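Local coordinates for protein HTH-type transcriptional regulator gadX (Escherichia coli, PDB 3MKL) that activates about fifteen acid-resistance genes, among them gadA, gadB and gadC, and can repress gadW, here as its AraC/XylS-type DNA-binding domain, at residues Pro6-Arg11 against Ser38-Lys43; Thr14-Asn19 against Ala27-Glu32; Phe72-Val77 against Ser87-Val92. All blocks are in the same frame, centred on the assembly; numbering follows the deposited sequence.

Contact 1. Residues Pro6-Arg11 against Ser38-Lys43; sequences PNMRTR and SLLKKK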
ATOM      1  N   PRO A   6      -6.356  18.561  -4.437  1.00 53.25           N
ATOM      2  CA  PRO A   6      -5.487  17.586  -3.766  1.00 50.76           C
ATOM      3  C   PRO A   6      -4.136  17.492  -4.470  1.00 47.67           C
ATOM      4  O   PRO A   6      -4.095  17.447  -5.691  1.00 47.15           O
ATOM      5  CB  PRO A   6      -6.260  16.263  -3.903  1.00 49.46           C
ATOM      6  CG  PRO A   6      -7.698  16.685  -4.199  1.00 52.07           C
ATOM      7  CD  PRO A   6      -7.545  17.918  -5.032  1.00 53.07           C
ATOM      8  N   ASN A   7      -3.046  17.487  -3.711  1.00 46.51           N
ATOM      9  CA  ASN A   7      -1.707  17.311  -4.287  1.00 43.89           C
ATOM     10  C   ASN A   7      -1.525  15.910  -4.902  1.00 40.47           C
ATOM     11  O   ASN A   7      -2.441  15.079  -4.868  1.00 39.67           O
ATOM     12  CB  ASN A   7      -0.624  17.628  -3.247  1.00 44.72           C
ATOM     13  CG  ASN A   7      -0.622  16.650  -2.087  1.00 45.66           C
ATOM     14  OD1 ASN A   7      -0.926  15.465  -2.249  1.00 43.58           O
ATOM     15  ND2 ASN A   7      -0.274  17.141  -0.903  1.00 48.24           N
HETATM   16  N   MSE A   8      -0.355  15.642  -5.466  1.00 38.43           N
HETATM   17  CA  MSE A   8      -0.231  14.485  -6.353  1.00 35.80           C
HETATM   18  C   MSE A   8      -0.210  13.155  -5.602  1.00 34.03           C
HETATM   19  O   MSE A   8      -0.846  12.201  -6.026  1.00 32.85           O
HETATM   20  CB  MSE A   8       0.975  14.607  -7.281  1.00 35.45           C
HETATM   21  CG  MSE A   8       0.983  13.569  -8.395  1.00 35.52           C
HETATM   22 SE   MSE A   8      -0.496  13.771  -9.662  1.00 41.78          SE
HETATM   23  CE  MSE A   8      -0.172  15.638 -10.159  1.00 40.40           C
ATOM     24  N   ARG A   9       0.500  13.110  -4.483  1.00 33.69           N
ATOM     25  CA  ARG A   9       0.522  11.917  -3.642  1.00 33.45           C
ATOM     26  C   ARG A   9      -0.877  11.521  -3.118  1.00 33.51           C
ATOM     27  O   ARG A   9      -1.203  10.328  -3.086  1.00 32.10           O
ATOM     28  CB  ARG A   9       1.556  12.033  -2.508  1.00 34.12           C
ATOM     29  CG  ARG A   9       1.372  13.176  -1.473  1.00 37.89           C
ATOM     30  CD  ARG A   9       2.654  13.311  -0.569  1.00 42.20           C
ATOM     31  NE  ARG A   9       3.018  12.024   0.041  1.00 45.75           N
ATOM     32  CZ  ARG A   9       4.228  11.652   0.483  1.00 48.45           C
ATOM     33  NH1 ARG A   9       4.368  10.434   0.997  1.00 47.83           N
ATOM     34  NH2 ARG A   9       5.292  12.463   0.427  1.00 49.69           N
ATOM     35  N   THR A  10      -1.682  12.518  -2.734  1.00 34.38           N
ATOM     36  CA  THR A  10      -3.084  12.304  -2.318  1.00 36.05           C
ATOM     37  C   THR A  10      -3.940  11.683  -3.423  1.00 34.94           C
ATOM     38  O   THR A  10      -4.685  10.743  -3.166  1.00 35.07           O
ATOM     39  CB  THR A  10      -3.741  13.615  -1.829  1.00 38.22           C
ATOM     40  OG1 THR A  10      -3.015  14.091  -0.693  1.00 40.33           O
ATOM     41  CG2 THR A  10      -5.200  13.403  -1.420  1.00 40.49           C
ATOM     42  N   ARG A  11      -3.816  12.205  -4.648  1.00 33.86           N
ATOM     43  CA  ARG A  11      -4.589  11.696  -5.796  1.00 33.00           C
ATOM     44  C   ARG A  11      -4.242  10.259  -6.170  1.00 30.72           C
ATOM     45  O   ARG A  11      -5.124   9.496  -6.548  1.00 30.90           O
ATOM     46  CB  ARG A  11      -4.435  12.605  -7.016  1.00 32.21           C
ATOM     47  CG  ARG A  11      -5.172  13.908  -6.862  1.00 35.79           C
ATOM     48  CD  ARG A  11      -4.703  14.901  -7.878  1.00 39.19           C
ATOM     49  NE  ARG A  11      -5.204  14.564  -9.206  1.00 40.79           N
ATOM     50  CZ  ARG A  11      -4.690  15.035 -10.338  1.00 41.62           C
ATOM     51  NH1 ARG A  11      -3.657  15.867 -10.302  1.00 43.16           N
ATOM     52  NH2 ARG A  11      -5.212  14.672 -11.507  1.00 40.58           N
ATOM     53  N   SER A  38       5.815   9.497 -17.340  1.00 28.54           N
ATOM     54  CA  SER A  38       6.934  10.402 -17.067  1.00 30.12           C
ATOM     55  C   SER A  38       6.514  11.618 -16.241  1.00 29.52           C
ATOM     56  O   SER A  38       7.215  12.001 -15.316  1.00 29.48           O
ATOM     57  CB  SER A  38       7.578  10.891 -18.361  1.00 32.09           C
ATOM     58  OG  SER A  38       8.015   9.785 -19.124  1.00 36.27           O
ATOM     59  N   LEU A  39       5.387  12.237 -16.582  1.00 29.34           N
ATOM     60  CA  LEU A  39       4.887  13.354 -15.768  1.00 30.07           C
ATOM     61  C   LEU A  39       4.564  12.891 -14.336  1.00 29.14           C
ATOM     62  O   LEU A  39       4.998  13.539 -13.366  1.00 29.56           O
ATOM     63  CB  LEU A  39       3.688  14.089 -16.427  1.00 30.04           C
ATOM     64  CG  LEU A  39       3.109  15.334 -15.719  1.00 30.00           C
ATOM     65  CD1 LEU A  39       4.108  16.518 -15.712  1.00 27.43           C
ATOM     66  CD2 LEU A  39       1.798  15.761 -16.366  1.00 29.53           C
ATOM     67  N   LEU A  40       3.869  11.758 -14.188  1.00 28.68           N
ATOM     68  CA  LEU A  40       3.529  11.281 -12.826  1.00 28.23           C
ATOM     69  C   LEU A  40       4.767  11.019 -11.987  1.00 28.45           C
ATOM     70  O   LEU A  40       4.843  11.461 -10.844  1.00 28.67           O
ATOM     71  CB  LEU A  40       2.580  10.075 -12.810  1.00 27.98           C
ATOM     72  CG  LEU A  40       2.219   9.620 -11.370  1.00 27.22           C
ATOM     73  CD1 LEU A  40       1.376  10.656 -10.650  1.00 25.67           C
ATOM     74  CD2 LEU A  40       1.563   8.220 -11.325  1.00 25.87           C
ATOM     75  N   LYS A  41       5.758  10.358 -12.567  1.00 29.15           N
ATOM     76  CA  LYS A  41       7.001  10.122 -11.848  1.00 29.71           C
ATOM     77  C   LYS A  41       7.603  11.454 -11.425  1.00 30.03           C
ATOM     78  O   LYS A  41       8.084  11.588 -10.318  1.00 29.45           O
ATOM     79  CB  LYS A  41       7.996   9.364 -12.723  1.00 31.26           C
ATOM     80  CG  LYS A  41       9.220   8.868 -11.980  1.00 33.44           C
ATOM     81  CD  LYS A  41       9.998   7.853 -12.832  1.00 38.03           C
ATOM     82  CE  LYS A  41      11.373   7.596 -12.195  1.00 43.02           C
ATOM     83  NZ  LYS A  41      12.249   6.710 -13.014  1.00 47.82           N
ATOM     84  N   LYS A  42       7.565  12.429 -12.324  1.00 31.44           N
ATOM     85  CA  LYS A  42       8.178  13.734 -12.071  1.00 32.89           C
ATOM     86  C   LYS A  42       7.484  14.434 -10.908  1.00 32.18           C
ATOM     87  O   LYS A  42       8.151  14.873  -9.979  1.00 33.55           O
ATOM     88  CB  LYS A  42       8.170  14.602 -13.329  1.00 34.53           C
ATOM     89  CG  LYS A  42       9.022  15.885 -13.260  1.00 38.71           C
ATOM     90  CD  LYS A  42       9.115  16.512 -14.668  1.00 42.69           C
ATOM     91  CE  LYS A  42      10.194  17.591 -14.774  1.00 47.25           C
ATOM     92  NZ  LYS A  42      10.694  17.836 -16.192  1.00 49.07           N
ATOM     93  N   LYS A  43       6.158  14.508 -10.939  1.00 30.34           N
ATOM     94  CA  LYS A  43       5.424  15.202  -9.888  1.00 31.08           C
ATOM     95  C   LYS A  43       5.561  14.549  -8.514  1.00 29.97           C
ATOM     96  O   LYS A  43       5.625  15.254  -7.512  1.00 30.94           O
ATOM     97  CB  LYS A  43       3.943  15.384 -10.249  1.00 30.78           C
ATOM     98  CG  LYS A  43       3.686  16.301 -11.427  1.00 34.38           C
ATOM     99  CD  LYS A  43       4.194  17.736 -11.157  1.00 40.82           C
ATOM    100  CE  LYS A  43       3.273  18.794 -11.767  1.00 44.26           C
ATOM    101  NZ  LYS A  43       3.976  20.088 -12.072  1.00 48.82           N
TER

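Contact 2. Residues Thr14-Asn19 against Ala27-Glu32; sequences TVINNN and ARIASE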
ATOM      1  N   THR A  14      -5.581   7.957  -3.556  1.00 33.42           N
ATOM      2  CA  THR A  14      -7.013   7.766  -3.846  1.00 34.50           C
ATOM      3  C   THR A  14      -7.255   6.703  -4.938  1.00 33.13           C
ATOM      4  O   THR A  14      -8.193   5.915  -4.851  1.00 33.39           O
ATOM      5  CB  THR A  14      -7.739   9.090  -4.211  1.00 35.37           C
ATOM      6  OG1 THR A  14      -7.506  10.067  -3.182  1.00 37.84           O
ATOM      7  CG2 THR A  14      -9.280   8.842  -4.351  1.00 37.97           C
ATOM      8  N   VAL A  15      -6.410   6.699  -5.965  1.00 30.87           N
ATOM      9  CA  VAL A  15      -6.489   5.682  -6.992  1.00 29.71           C
ATOM     10  C   VAL A  15      -6.227   4.308  -6.367  1.00 30.45           C
ATOM     11  O   VAL A  15      -7.025   3.394  -6.507  1.00 32.14           O
ATOM     12  CB  VAL A  15      -5.450   5.963  -8.096  1.00 28.76           C
ATOM     13  CG1 VAL A  15      -5.400   4.815  -9.105  1.00 25.16           C
ATOM     14  CG2 VAL A  15      -5.735   7.309  -8.738  1.00 27.07           C
ATOM     15  N   ILE A  16      -5.104   4.193  -5.656  1.00 29.70           N
ATOM     16  CA  ILE A  16      -4.674   2.940  -5.035  1.00 29.74           C
ATOM     17  C   ILE A  16      -5.707   2.379  -4.044  1.00 32.06           C
ATOM     18  O   ILE A  16      -6.008   1.195  -4.082  1.00 31.88           O
ATOM     19  CB  ILE A  16      -3.318   3.098  -4.312  1.00 28.57           C
ATOM     20  CG1 ILE A  16      -2.225   3.533  -5.305  1.00 25.53           C
ATOM     21  CG2 ILE A  16      -2.962   1.793  -3.582  1.00 29.71           C
ATOM     22  CD1 ILE A  16      -0.853   3.796  -4.665  1.00 22.04           C
ATOM     23  N   ASN A  17      -6.250   3.233  -3.180  1.00 34.18           N
ATOM     24  CA  ASN A  17      -7.232   2.786  -2.171  1.00 37.91           C
ATOM     25  C   ASN A  17      -8.584   2.341  -2.716  1.00 40.61           C
ATOM     26  O   ASN A  17      -9.380   1.731  -1.985  1.00 43.50           O
ATOM     27  CB  ASN A  17      -7.418   3.829  -1.069  1.00 38.74           C
ATOM     28  CG  ASN A  17      -6.261   3.844  -0.103  1.00 38.06           C
ATOM     29  OD1 ASN A  17      -5.677   2.790   0.182  1.00 36.69           O
ATOM     30  ND2 ASN A  17      -5.897   5.041   0.394  1.00 35.80           N
ATOM     31  N   ASN A  18      -8.844   2.636  -3.987  1.00 40.54           N
ATOM     32  CA  ASN A  18     -10.039   2.148  -4.658  1.00 42.74           C
ATOM     33  C   ASN A  18      -9.979   0.645  -4.916  1.00 43.20           C
ATOM     34  O   ASN A  18     -11.014  -0.005  -5.030  1.00 45.56           O
ATOM     35  CB  ASN A  18     -10.264   2.903  -5.970  1.00 42.64           C
ATOM     36  CG  ASN A  18     -10.990   4.245  -5.770  1.00 46.09           C
ATOM     37  OD1 ASN A  18     -11.220   4.690  -4.637  1.00 49.99           O
ATOM     38  ND2 ASN A  18     -11.342   4.897  -6.883  1.00 47.10           N
ATOM     39  N   ASN A  19      -8.758   0.112  -4.995  1.00 41.11           N
ATOM     40  CA  ASN A  19      -8.499  -1.306  -5.230  1.00 41.03           C
ATOM     41  C   ASN A  19      -7.072  -1.602  -4.792  1.00 39.23           C
ATOM     42  O   ASN A  19      -6.116  -1.522  -5.590  1.00 37.19           O
ATOM     43  CB  ASN A  19      -8.691  -1.650  -6.709  1.00 41.01           C
ATOM     44  CG  ASN A  19      -8.679  -3.154  -6.979  1.00 43.18           C
ATOM     45  OD1 ASN A  19      -8.411  -3.969  -6.090  1.00 45.72           O
ATOM     46  ND2 ASN A  19      -8.968  -3.528  -8.229  1.00 44.69           N
ATOM     47  N   ALA A  27       2.592   3.346 -14.780  1.00 27.70           N
ATOM     48  CA  ALA A  27       1.746   3.509 -15.953  1.00 28.20           C
ATOM     49  C   ALA A  27       0.244   3.335 -15.680  1.00 27.78           C
ATOM     50  O   ALA A  27      -0.570   4.046 -16.256  1.00 28.48           O
ATOM     51  CB  ALA A  27       2.196   2.560 -17.059  1.00 29.79           C
ATOM     52  N   ARG A  28      -0.137   2.402 -14.822  1.00 28.04           N
ATOM     53  CA  ARG A  28      -1.577   2.142 -14.617  1.00 28.57           C
ATOM     54  C   ARG A  28      -2.235   3.200 -13.757  1.00 27.37           C
ATOM     55  O   ARG A  28      -3.363   3.613 -14.031  1.00 28.08           O
ATOM     56  CB  ARG A  28      -1.824   0.755 -14.044  1.00 29.66           C
ATOM     57  CG  ARG A  28      -1.439  -0.346 -15.004  1.00 32.28           C
ATOM     58  CD  ARG A  28      -1.181  -1.626 -14.275  1.00 35.90           C
ATOM     59  NE  ARG A  28      -1.252  -2.748 -15.203  1.00 39.75           N
ATOM     60  CZ  ARG A  28      -0.860  -3.990 -14.927  1.00 41.74           C
ATOM     61  NH1 ARG A  28      -0.340  -4.290 -13.742  1.00 44.38           N
ATOM     62  NH2 ARG A  28      -0.999  -4.941 -15.837  1.00 43.48           N
ATOM     63  N   ILE A  29      -1.526   3.635 -12.718  1.00 26.27           N
ATOM     64  CA  ILE A  29      -1.939   4.804 -11.932  1.00 25.03           C
ATOM     65  C   ILE A  29      -2.019   6.021 -12.859  1.00 24.88           C
ATOM     66  O   ILE A  29      -3.016   6.716 -12.879  1.00 25.38           O
ATOM     67  CB  ILE A  29      -0.980   5.088 -10.754  1.00 24.52           C
ATOM     68  CG1 ILE A  29      -1.037   3.986  -9.690  1.00 23.27           C
ATOM     69  CG2 ILE A  29      -1.344   6.414 -10.064  1.00 24.12           C
ATOM     70  CD1 ILE A  29       0.252   3.990  -8.790  1.00 19.81           C
ATOM     71  N   ALA A  30      -0.976   6.255 -13.656  1.00 25.26           N
ATOM     72  CA  ALA A  30      -0.920   7.405 -14.566  1.00 24.36           C
ATOM     73  C   ALA A  30      -2.062   7.408 -15.566  1.00 24.84           C
ATOM     74  O   ALA A  30      -2.618   8.464 -15.866  1.00 23.85           O
ATOM     75  CB  ALA A  30       0.409   7.446 -15.309  1.00 24.64           C
ATOM     76  N   SER A  31      -2.421   6.241 -16.095  1.00 26.13           N
ATOM     77  CA  SER A  31      -3.535   6.197 -17.034  1.00 27.79           C
ATOM     78  C   SER A  31      -4.870   6.607 -16.398  1.00 27.82           C
ATOM     79  O   SER A  31      -5.638   7.371 -16.994  1.00 28.23           O
ATOM     80  CB  SER A  31      -3.623   4.838 -17.738  1.00 29.31           C
ATOM     81  OG  SER A  31      -3.687   3.817 -16.777  1.00 34.02           O
ATOM     82  N   GLU A  32      -5.135   6.104 -15.196  1.00 27.81           N
ATOM     83  CA  GLU A  32      -6.261   6.560 -14.355  1.00 29.44           C
ATOM     84  C   GLU A  32      -6.314   8.089 -14.131  1.00 28.80           C
ATOM     85  O   GLU A  32      -7.390   8.676 -13.991  1.00 29.42           O
ATOM     86  CB  GLU A  32      -6.154   5.897 -12.965  1.00 30.09           C
ATOM     87  CG  GLU A  32      -6.571   4.444 -12.908  1.00 34.70           C
ATOM     88  CD  GLU A  32      -8.025   4.297 -12.471  1.00 43.69           C
ATOM     89  OE1 GLU A  32      -8.922   4.189 -13.350  1.00 48.19           O
ATOM     90  OE2 GLU A  32      -8.279   4.327 -11.239  1.00 45.40           O
TER
HETATM   91  O   HOH W   1      -8.575   2.777  -9.089  1.00 43.96           O

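Contact 3. Residues Phe72-Val77 against Ser87-Val92; sequences FSIKRV and SYFIYV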
ATOM      1  N   PHE A  72      -9.119 -13.889  10.838  1.00 63.45           N
ATOM      2  CA  PHE A  72      -8.367 -13.521   9.646  1.00 59.98           C
ATOM      3  C   PHE A  72      -6.890 -13.799   9.941  1.00 55.99           C
ATOM      4  O   PHE A  72      -6.256 -13.128  10.770  1.00 54.09           O
ATOM      5  CB  PHE A  72      -8.599 -12.063   9.263  1.00 58.91           C
ATOM      6  N   SER A  73      -6.369 -14.839   9.302  1.00 55.44           N
ATOM      7  CA  SER A  73      -4.984 -15.209   9.462  1.00 52.04           C
ATOM      8  C   SER A  73      -4.066 -14.150   8.821  1.00 47.96           C
ATOM      9  O   SER A  73      -4.481 -13.413   7.934  1.00 48.03           O
ATOM     10  CB  SER A  73      -4.743 -16.602   8.876  1.00 54.33           C
ATOM     11  OG  SER A  73      -4.945 -16.619   7.478  1.00 55.71           O
ATOM     12  N   ILE A  74      -2.839 -14.055   9.312  1.00 44.98           N
ATOM     13  CA  ILE A  74      -1.803 -13.184   8.738  1.00 41.54           C
ATOM     14  C   ILE A  74      -1.716 -13.389   7.218  1.00 41.80           C
ATOM     15  O   ILE A  74      -1.596 -12.417   6.454  1.00 39.81           O
ATOM     16  CB  ILE A  74      -0.425 -13.453   9.419  1.00 40.05           C
ATOM     17  CG1 ILE A  74      -0.523 -13.276  10.953  1.00 39.76           C
ATOM     18  CG2 ILE A  74       0.697 -12.597   8.792  1.00 39.09           C
ATOM     19  CD1 ILE A  74      -1.230 -11.996  11.417  1.00 37.81           C
ATOM     20  N   LYS A  75      -1.808 -14.662   6.814  1.00 44.01           N
ATOM     21  CA  LYS A  75      -1.860 -15.115   5.414  1.00 46.37           C
ATOM     22  C   LYS A  75      -2.978 -14.446   4.604  1.00 47.14           C
ATOM     23  O   LYS A  75      -2.765 -14.010   3.481  1.00 47.14           O
ATOM     24  CB  LYS A  75      -2.050 -16.644   5.386  1.00 50.38           C
ATOM     25  CG  LYS A  75      -1.438 -17.344   4.172  1.00 54.14           C
ATOM     26  CD  LYS A  75      -1.018 -18.778   4.524  1.00 59.53           C
ATOM     27  CE  LYS A  75      -1.994 -19.822   3.972  1.00 67.08           C
ATOM     28  NZ  LYS A  75      -1.955 -19.882   2.473  1.00 70.43           N
ATOM     29  N   ARG A  76      -4.159 -14.371   5.202  1.00 48.38           N
ATOM     30  CA  ARG A  76      -5.339 -13.760   4.612  1.00 50.42           C
ATOM     31  C   ARG A  76      -5.162 -12.256   4.462  1.00 46.80           C
ATOM     32  O   ARG A  76      -5.549 -11.676   3.451  1.00 47.45           O
ATOM     33  CB  ARG A  76      -6.551 -14.066   5.507  1.00 53.75           C
ATOM     34  CG  ARG A  76      -7.526 -12.902   5.747  1.00 56.35           C
ATOM     35  CD  ARG A  76      -8.506 -12.711   4.583  1.00 62.18           C
ATOM     36  NE  ARG A  76      -8.812 -13.959   3.865  1.00 69.21           N
ATOM     37  CZ  ARG A  76      -9.482 -14.994   4.375  1.00 73.02           C
ATOM     38  NH1 ARG A  76      -9.706 -16.066   3.630  1.00 77.72           N
ATOM     39  NH2 ARG A  76      -9.917 -14.969   5.627  1.00 74.04           N
ATOM     40  N   VAL A  77      -4.593 -11.626   5.484  1.00 43.40           N
ATOM     41  CA  VAL A  77      -4.376 -10.197   5.451  1.00 39.86           C
ATOM     42  C   VAL A  77      -3.459  -9.844   4.275  1.00 37.46           C
ATOM     43  O   VAL A  77      -3.731  -8.913   3.523  1.00 37.27           O
ATOM     44  CB  VAL A  77      -3.787  -9.679   6.776  1.00 38.24           C
ATOM     45  CG1 VAL A  77      -3.641  -8.154   6.724  1.00 37.25           C
ATOM     46  CG2 VAL A  77      -4.669 -10.071   7.941  1.00 39.50           C
ATOM     47  N   SER A  87       6.096 -13.914   4.010  1.00 35.73           N
ATOM     48  CA  SER A  87       7.429 -13.505   4.512  1.00 35.04           C
ATOM     49  C   SER A  87       7.725 -12.059   4.148  1.00 33.10           C
ATOM     50  O   SER A  87       8.149 -11.241   4.985  1.00 31.50           O
ATOM     51  CB  SER A  87       8.530 -14.358   3.902  1.00 37.61           C
ATOM     52  OG  SER A  87       8.471 -15.693   4.345  1.00 41.30           O
ATOM     53  N   TYR A  88       7.532 -11.736   2.878  1.00 33.16           N
ATOM     54  CA  TYR A  88       7.747 -10.346   2.451  1.00 32.03           C
ATOM     55  C   TYR A  88       6.772  -9.362   3.151  1.00 29.50           C
ATOM     56  O   TYR A  88       7.191  -8.304   3.693  1.00 28.33           O
ATOM     57  CB  TYR A  88       7.672 -10.219   0.930  1.00 32.89           C
ATOM     58  CG  TYR A  88       7.713  -8.771   0.461  1.00 33.78           C
ATOM     59  CD1 TYR A  88       8.904  -8.079   0.416  1.00 34.12           C
ATOM     60  CD2 TYR A  88       6.550  -8.101   0.087  1.00 33.22           C
ATOM     61  CE1 TYR A  88       8.971  -6.762  -0.016  1.00 36.65           C
ATOM     62  CE2 TYR A  88       6.599  -6.751  -0.350  1.00 36.70           C
ATOM     63  CZ  TYR A  88       7.822  -6.099  -0.397  1.00 36.84           C
ATOM     64  OH  TYR A  88       7.904  -4.794  -0.810  1.00 38.71           O
ATOM     65  N   PHE A  89       5.482  -9.702   3.149  1.00 28.47           N
ATOM     66  CA  PHE A  89       4.508  -8.888   3.885  1.00 27.22           C
ATOM     67  C   PHE A  89       4.931  -8.698   5.345  1.00 26.40           C
ATOM     68  O   PHE A  89       4.938  -7.576   5.832  1.00 24.14           O
ATOM     69  CB  PHE A  89       3.097  -9.486   3.816  1.00 28.07           C
ATOM     70  CG  PHE A  89       2.140  -8.916   4.827  1.00 29.13           C
ATOM     71  CD1 PHE A  89       1.632  -7.632   4.684  1.00 30.61           C
ATOM     72  CD2 PHE A  89       1.725  -9.676   5.915  1.00 31.09           C
ATOM     73  CE1 PHE A  89       0.719  -7.131   5.622  1.00 30.52           C
ATOM     74  CE2 PHE A  89       0.816  -9.177   6.838  1.00 31.07           C
ATOM     75  CZ  PHE A  89       0.331  -7.908   6.698  1.00 30.71           C
ATOM     76  N   ILE A  90       5.275  -9.787   6.039  1.00 26.86           N
ATOM     77  CA  ILE A  90       5.788  -9.649   7.410  1.00 27.41           C
ATOM     78  C   ILE A  90       6.971  -8.672   7.505  1.00 27.53           C
ATOM     79  O   ILE A  90       6.998  -7.805   8.386  1.00 27.31           O
ATOM     80  CB  ILE A  90       6.171 -11.045   8.059  1.00 29.93           C
ATOM     81  CG1 ILE A  90       4.908 -11.919   8.278  1.00 27.07           C
ATOM     82  CG2 ILE A  90       6.953 -10.836   9.361  1.00 28.14           C
ATOM     83  CD1 ILE A  90       5.219 -13.393   8.566  1.00 31.69           C
ATOM     84  N   TYR A  91       7.928  -8.795   6.585  1.00 28.48           N
ATOM     85  CA  TYR A  91       9.108  -7.919   6.555  1.00 28.82           C
ATOM     86  C   TYR A  91       8.736  -6.417   6.435  1.00 28.39           C
ATOM     87  O   TYR A  91       9.298  -5.555   7.109  1.00 28.17           O
ATOM     88  CB  TYR A  91      10.037  -8.324   5.403  1.00 29.55           C
ATOM     89  CG  TYR A  91      10.862  -7.174   4.874  1.00 30.89           C
ATOM     90  CD1 TYR A  91      12.060  -6.798   5.510  1.00 31.81           C
ATOM     91  CD2 TYR A  91      10.474  -6.468   3.727  1.00 27.87           C
ATOM     92  CE1 TYR A  91      12.828  -5.722   5.033  1.00 32.04           C
ATOM     93  CE2 TYR A  91      11.259  -5.398   3.238  1.00 30.25           C
ATOM     94  CZ  TYR A  91      12.417  -5.041   3.909  1.00 29.26           C
ATOM     95  OH  TYR A  91      13.172  -4.010   3.466  1.00 34.52           O
ATOM     96  N   VAL A  92       7.793  -6.117   5.550  1.00 27.94           N
ATOM     97  CA  VAL A  92       7.455  -4.732   5.282  1.00 28.50           C
ATOM     98  C   VAL A  92       6.595  -4.161   6.419  1.00 26.99           C
ATOM     99  O   VAL A  92       6.700  -2.963   6.744  1.00 26.41           O
ATOM    100  CB  VAL A  92       6.738  -4.613   3.930  1.00 29.32           C
ATOM    101  CG1 VAL A  92       6.262  -3.214   3.705  1.00 31.08           C
ATOM    102  CG2 VAL A  92       7.715  -4.973   2.819  1.00 33.32           C
TER

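Contact 1. Residues Pro6-Arg11 against Ser38-Lys43
Selenomethionine Met8 reaches from the first turn of helix 8-17 to helix 37-46 and meets two side chains there, Leu40 and Lys43. Its CG lies 3.7 Å from Leu40 CD1 and 3.9 Å from Lys43 CB. The selenium adds to the same patch, with Met8 SE 3.8 Å from Leu40 CD1, while the terminal methyl CE lies 4.1 Å from both CB and CG of Lys43. The first torsion of Met8 (chi1 -169°) sets CG against Leu40 and Lys43; bends at chi2 and chi3, both close to +60°, then bring CE back to Lys43. Lys43 gives only the aliphatic base of its side chain; farther out the chain leads away from helix 8-17. Leu40 is buried, and CD1 is the branch that meets Met8. Around these three, Met35 touches both Met8 and Leu40, and Leu26 and Ile29 of helix 26-32 cover more of Leu40. The start of helix 8-17 is fixed by Asn7, its N-cap: Thr10 N donates to Asn7 OD1 over 3.1 Å, the N-H pointing almost straight at the oxygen (164°). Glu47, just beyond helix 37-46, accepts a hydrogen bond from Met8 N through OE2, so a carboxylate faces the positive end of the helix dipole, a setting that would probably favour its ionised form. The two helices thus meet through dispersion forces mainly between carbons, with selenium adding one contact to Leu40 CD1, while Asn7 and Glu47 serve the helix N-terminus.

Contact 2. Residues Thr14-Asn19 against Ala27-Glu32
Val15 and Ile29 mark the closest approach of the two backbones, their CA atoms 6.8 Å apart, where residues 14-17 of helix 8-17 pass helix 26-32. The latter is the first helix of the N-terminal helix-turn-helix motif, predicted for residues 27-48, in an AraC/XylS-type domain; helix 8-17 packs against it. Within residues 14-19, Asn18 N donates to Val15 O over 3.2 Å, with a weak longer bond to Thr14 O, and Asn19 N donates to Ile16 O.

The side-chain contact is mostly hydrocarbon. Val15 projects at the other helix, and its CG1, set opposite the backbone N (chi1 173°), does the touching. This methyl sits 4.0 Å from Glu32 CG and touches Ile29 more distantly, the longer of the apolar approaches, with 4.5 Å between Val15 CG1 and Ile29 CG2. Val15 and Glu32 run past each other in opposite senses, and a bend at chi2 (-95°) carries the Glu32 carboxylate back along the valine. Ile16 joins by the end of its chain, its CD1 4.3 Å from Ile29 CD1. Trp24, in the connection between the helices, touches Val15, Ile16 and Ile29 and so closes this small core; Leu55 and Cys58 of helix 51-67 lie against Ile16.

Beside the exposed Glu32 the link turns polar. One water donates to Val15 O over 3.1 Å and to Glu32 OE2 over 2.7 Å, bridging the two helices, while the same OE2 rests 3.6 Å from Val15 CG1.

Contact 3. Residues Phe72-Val77 against Ser87-Val92
Ile74 and Val77, one turn apart on helix 74-80, both border the ring of Phe89 from helix 86-97. The contact between the helices is apolar. Ile74 CG2 comes in at the ring edge, in its plane, 3.9 Å from Phe89 CE2, and the two side chains cross at about a right angle. Val77 approaches the far end of the ring obliquely, its CG1 4.0 Å from Phe89 CZ. The CB of Phe89 already points at helix 74-80, and a chi1 of 165° extends the ring in that direction. A looser contact flanks it, with Ile74 CG2 also 4.3 Å from Ile90 CG1. The backbones stay well apart, 8.5 Å between the CA atoms of Ile74 and Ile90, a gap bridged by side chains. Further apolar cover comes from Pro101, which touches Ile74 and Phe89, and from helix 51-67, where Leu66 meets Val77 and Met60 meets Phe89.

The hydrogen bonds near the contact cap helix 74-80. Ser73 is its N-cap: Arg76 N donates to Ser73 OG over 3.3 Å at 147°, and Val77 N donates to Ser73 O.

Two helices packed through a buried aromatic ring are here the two helices of a helix-turn-helix, the second of the pair predicted in this AraC/XylS-type domain; by analogy with the family, helix 86-97 would be its recognition helix.

Contacts 1 and 2 adjoin in the N-terminal half of the domain. Their centres lie 11 Å apart, both use helix 8-17, and they touch where Leu40 CD2 meets Ile29 CG2 at 3.6 Å; along the chain, contact 2 falls within the span that contact 1 brings together. Contact 3 follows later, on the other side of the chain's centre, 29 Å from contact 1 and 23 Å from contact 2 between centres. Helix 51-67 touches Ile16 with its earlier part and Phe89 and Val77 with its later part. Two helix-turn-helix units joined by a long helix are the plan of AraC/XylS regulators, as in relatives such as MarA, probably for two successive major grooves.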